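Long-range contact in AbiEi antitoxin C-terminal domain-containing protein (Mycobacterium tuberculosis, PDB 1ZEL), which is of unknown function but probably binds DNA through a winged-helix domain and resembles AbiEi-type antitoxins: residues 16-28 / 37-49. Sequence-based numbering, arbitrary orientation.
Sequences TWASRVVSGLARD and DLTQRLTEAGCGR
Two helices of what is probably the N-terminal winged-helix domain pack here, and Arg41 of helix 35-44 sits as a knob among Val21, Gly24, Leu25 and Asp28 of helix 19-28. Over 19-28 and 37-44 the axes approach to 8.8 Å at 125°. Arg41 is stretched out (chi2 -179°), which carries its guanidinium to the last turn of helix 19-28. There Arg41 NH2 and NH1 both bond Asp28 OD2, at 2.8 and 3.1 Å, in a salt bridge. Asp28 OD2 receives NH2 on its anti lone pair, while NH1 comes from above the carboxylate plane. Arg41 NE bonds Asp37 OD1, so one arginine joins two acids. Leu25 CD2 lies over a guanidinium face, 3.4 Å from Arg41 NE. A water near Val21 O accepts from Arg41 NH1.

In the middle, Val21 puts CG2 3.7 Å from Leu42 CD2 and also against Ala45 CB. Helix 51-61, the next in this three-helix arrangement, backs Leu38 and Leu42. After the Schellman turn at Gly46, Cys47 SG reaches Trp17 CE3 at 3.7 Å, oblique to the ring. The Arg49 guanidinium stacks on one face of Trp17, planes 28° apart, a cation-pi contact. Glu57 binds both Trp17 NE1 and Arg49 NH2.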
# COMPACT_ATOMS: atom_id res chain seq x y z
N THR A 16 21.28 -5.23 33.56
CA THR A 16 22.68 -5.38 33.19
C THR A 16 22.93 -6.50 32.20
O THR A 16 23.73 -6.33 31.28
CB THR A 16 23.56 -5.49 34.45
OG1 THR A 16 23.24 -4.40 35.33
CG2 THR A 16 25.02 -5.41 34.10
N TRP A 17 22.23 -7.63 32.34
CA TRP A 17 22.36 -8.76 31.41
C TRP A 17 22.12 -8.33 29.98
O TRP A 17 22.74 -8.84 29.05
CB TRP A 17 21.46 -9.94 31.82
CG TRP A 17 19.97 -9.72 31.59
CD1 TRP A 17 19.03 -9.33 32.53
CD2 TRP A 17 19.26 -9.90 30.36
NE1 TRP A 17 17.79 -9.25 31.94
CE2 TRP A 17 17.91 -9.57 30.61
CE3 TRP A 17 19.65 -10.30 29.07
CZ2 TRP A 17 16.93 -9.65 29.61
CZ3 TRP A 17 18.67 -10.35 28.07
CH2 TRP A 17 17.32 -10.03 28.36
N ALA A 18 21.21 -7.36 29.80
CA ALA A 18 20.79 -6.89 28.48
C ALA A 18 21.54 -5.64 27.98
O ALA A 18 21.23 -5.11 26.92
CB ALA A 18 19.27 -6.61 28.49
N SER A 19 22.48 -5.14 28.77
CA SER A 19 23.12 -3.86 28.44
C SER A 19 23.75 -3.85 27.04
O SER A 19 23.49 -2.96 26.22
CB SER A 19 24.18 -3.55 29.49
OG SER A 19 24.68 -2.24 29.32
N ARG A 20 24.59 -4.85 26.74
CA ARG A 20 25.23 -4.91 25.44
C ARG A 20 24.24 -5.19 24.32
O ARG A 20 24.42 -4.69 23.21
CB ARG A 20 26.38 -5.94 25.41
CG ARG A 20 27.53 -5.52 26.25
CD ARG A 20 28.79 -6.33 25.94
NE ARG A 20 29.95 -5.57 26.40
CZ ARG A 20 30.29 -5.45 27.67
NH1 ARG A 20 29.56 -6.05 28.61
NH2 ARG A 20 31.34 -4.73 28.01
N VAL A 21 23.20 -5.97 24.61
CA VAL A 21 22.19 -6.28 23.60
C VAL A 21 21.45 -5.00 23.21
O VAL A 21 21.31 -4.68 22.01
CB VAL A 21 21.19 -7.32 24.10
CG1 VAL A 21 20.19 -7.65 23.01
CG2 VAL A 21 21.92 -8.58 24.52
N VAL A 22 21.01 -4.25 24.21
CA VAL A 22 20.30 -3.00 23.94
C VAL A 22 21.24 -1.99 23.29
O VAL A 22 20.84 -1.32 22.33
CB VAL A 22 19.65 -2.46 25.23
CG1 VAL A 22 19.05 -1.07 25.00
CG2 VAL A 22 18.57 -3.46 25.73
N SER A 23 22.48 -1.89 23.79
CA SER A 23 23.44 -0.92 23.23
C SER A 23 23.76 -1.22 21.78
O SER A 23 23.92 -0.32 20.95
CB SER A 23 24.73 -0.86 24.07
OG SER A 23 24.51 -0.08 25.24
N GLY A 24 23.84 -2.51 21.45
CA GLY A 24 24.11 -2.92 20.08
C GLY A 24 22.98 -2.59 19.12
O GLY A 24 23.22 -2.19 17.97
N LEU A 25 21.75 -2.85 19.56
CA LEU A 25 20.54 -2.47 18.81
C LEU A 25 20.43 -0.94 18.71
O LEU A 25 20.07 -0.42 17.67
CB LEU A 25 19.30 -3.06 19.49
CG LEU A 25 19.11 -4.57 19.26
CD1 LEU A 25 18.04 -5.16 20.23
CD2 LEU A 25 18.77 -4.87 17.84
N ALA A 26 20.77 -0.24 19.80
CA ALA A 26 20.78 1.24 19.77
C ALA A 26 21.81 1.80 18.76
O ALA A 26 21.55 2.81 18.08
CB ALA A 26 21.08 1.76 21.15
N ARG A 27 22.97 1.14 18.63
CA ARG A 27 23.98 1.56 17.66
C ARG A 27 23.54 1.25 16.22
O ARG A 27 23.73 2.06 15.29
CB ARG A 27 25.36 0.90 17.94
CG ARG A 27 26.24 1.61 18.97
CD ARG A 27 27.67 1.04 18.99
NE ARG A 27 27.66 -0.43 18.98
CZ ARG A 27 27.64 -1.20 20.06
NH1 ARG A 27 27.65 -0.64 21.27
NH2 ARG A 27 27.61 -2.53 19.91
N ASP A 28 22.99 0.05 16.04
CA ASP A 28 22.75 -0.49 14.69
C ASP A 28 21.39 -0.11 14.11
O ASP A 28 21.23 -0.01 12.88
CB ASP A 28 22.88 -2.02 14.72
CG ASP A 28 24.29 -2.48 15.03
OD1 ASP A 28 25.21 -1.64 14.99
OD2 ASP A 28 24.48 -3.69 15.30
N ASP A 37 18.46 -12.60 14.74
CA ASP A 37 19.29 -11.44 15.01
C ASP A 37 19.44 -11.25 16.52
O ASP A 37 20.53 -11.02 17.04
CB ASP A 37 18.65 -10.19 14.35
CG ASP A 37 19.44 -8.88 14.58
OD1 ASP A 37 20.65 -8.94 14.92
OD2 ASP A 37 18.86 -7.78 14.41
N LEU A 38 18.34 -11.34 17.24
CA LEU A 38 18.42 -11.23 18.70
C LEU A 38 19.24 -12.37 19.31
O LEU A 38 20.04 -12.12 20.21
CB LEU A 38 17.03 -11.15 19.34
CG LEU A 38 17.23 -10.60 20.75
CD1 LEU A 38 17.10 -9.07 20.77
CD2 LEU A 38 16.33 -11.27 21.72
N THR A 39 19.03 -13.60 18.84
CA THR A 39 19.79 -14.77 19.34
C THR A 39 21.31 -14.56 19.21
O THR A 39 22.06 -14.83 20.16
CB THR A 39 19.38 -16.09 18.61
OG1 THR A 39 17.98 -16.34 18.81
CG2 THR A 39 20.15 -17.28 19.14
N GLN A 40 21.75 -14.10 18.04
CA GLN A 40 23.15 -13.83 17.77
C GLN A 40 23.68 -12.72 18.68
O GLN A 40 24.77 -12.82 19.20
CB GLN A 40 23.34 -13.47 16.29
CG GLN A 40 24.74 -13.01 15.88
CD GLN A 40 25.84 -14.01 16.21
OE1 GLN A 40 25.58 -15.18 16.49
NE2 GLN A 40 27.09 -13.54 16.14
N ARG A 41 22.89 -11.66 18.87
CA ARG A 41 23.29 -10.54 19.71
C ARG A 41 23.40 -10.97 21.20
O ARG A 41 24.28 -10.51 21.93
CB ARG A 41 22.27 -9.41 19.60
CG ARG A 41 22.32 -8.70 18.25
CD ARG A 41 21.31 -7.56 18.18
NE ARG A 41 21.40 -6.87 16.89
CZ ARG A 41 22.25 -5.87 16.61
NH1 ARG A 41 23.10 -5.42 17.52
NH2 ARG A 41 22.23 -5.31 15.42
N LEU A 42 22.53 -11.86 21.64
CA LEU A 42 22.67 -12.39 23.00
C LEU A 42 24.01 -13.09 23.18
O LEU A 42 24.74 -12.81 24.15
CB LEU A 42 21.53 -13.34 23.33
CG LEU A 42 20.20 -12.62 23.54
CD1 LEU A 42 19.12 -13.69 23.54
CD2 LEU A 42 20.24 -11.87 24.86
N THR A 43 24.33 -13.99 22.25
CA THR A 43 25.58 -14.77 22.26
C THR A 43 26.79 -13.85 22.26
O THR A 43 27.70 -14.01 23.07
CB THR A 43 25.65 -15.72 21.03
OG1 THR A 43 24.58 -16.68 21.11
CG2 THR A 43 26.99 -16.47 20.98
N GLU A 44 26.79 -12.88 21.35
CA GLU A 44 27.84 -11.86 21.27
C GLU A 44 28.07 -11.09 22.56
O GLU A 44 29.20 -10.70 22.85
CB GLU A 44 27.50 -10.85 20.17
CG GLU A 44 27.71 -11.43 18.80
CD GLU A 44 27.54 -10.40 17.68
OE1 GLU A 44 27.25 -9.21 17.97
OE2 GLU A 44 27.68 -10.81 16.51
N ALA A 45 26.99 -10.87 23.32
CA ALA A 45 27.04 -10.12 24.59
C ALA A 45 27.56 -10.98 25.75
O ALA A 45 27.73 -10.46 26.87
CB ALA A 45 25.67 -9.57 24.93
N GLY A 46 27.78 -12.26 25.49
CA GLY A 46 28.23 -13.21 26.51
C GLY A 46 27.05 -13.58 27.39
O GLY A 46 27.20 -14.08 28.49
N CYS A 47 25.85 -13.32 26.86
CA CYS A 47 24.61 -13.64 27.54
C CYS A 47 24.15 -15.04 27.19
O CYS A 47 23.90 -15.34 26.02
CB CYS A 47 23.52 -12.61 27.20
SG CYS A 47 22.03 -12.98 28.12
N GLY A 48 24.03 -15.89 28.20
CA GLY A 48 23.63 -17.28 27.97
C GLY A 48 22.15 -17.54 28.19
O GLY A 48 21.73 -18.69 28.33
N ARG A 49 21.37 -16.47 28.25
CA ARG A 49 19.90 -16.58 28.35
C ARG A 49 19.27 -17.29 27.17
O ARG A 49 19.69 -17.10 26.02
CB ARG A 49 19.26 -15.20 28.43
CG ARG A 49 19.13 -14.69 29.81
CD ARG A 49 17.76 -14.98 30.36
NE ARG A 49 17.49 -13.97 31.37
CZ ARG A 49 16.34 -13.37 31.56
NH1 ARG A 49 15.28 -13.67 30.81
NH2 ARG A 49 16.25 -12.48 32.52
O HOH W 1 27.22 -8.47 28.40
O HOH W 2 23.38 -6.19 20.29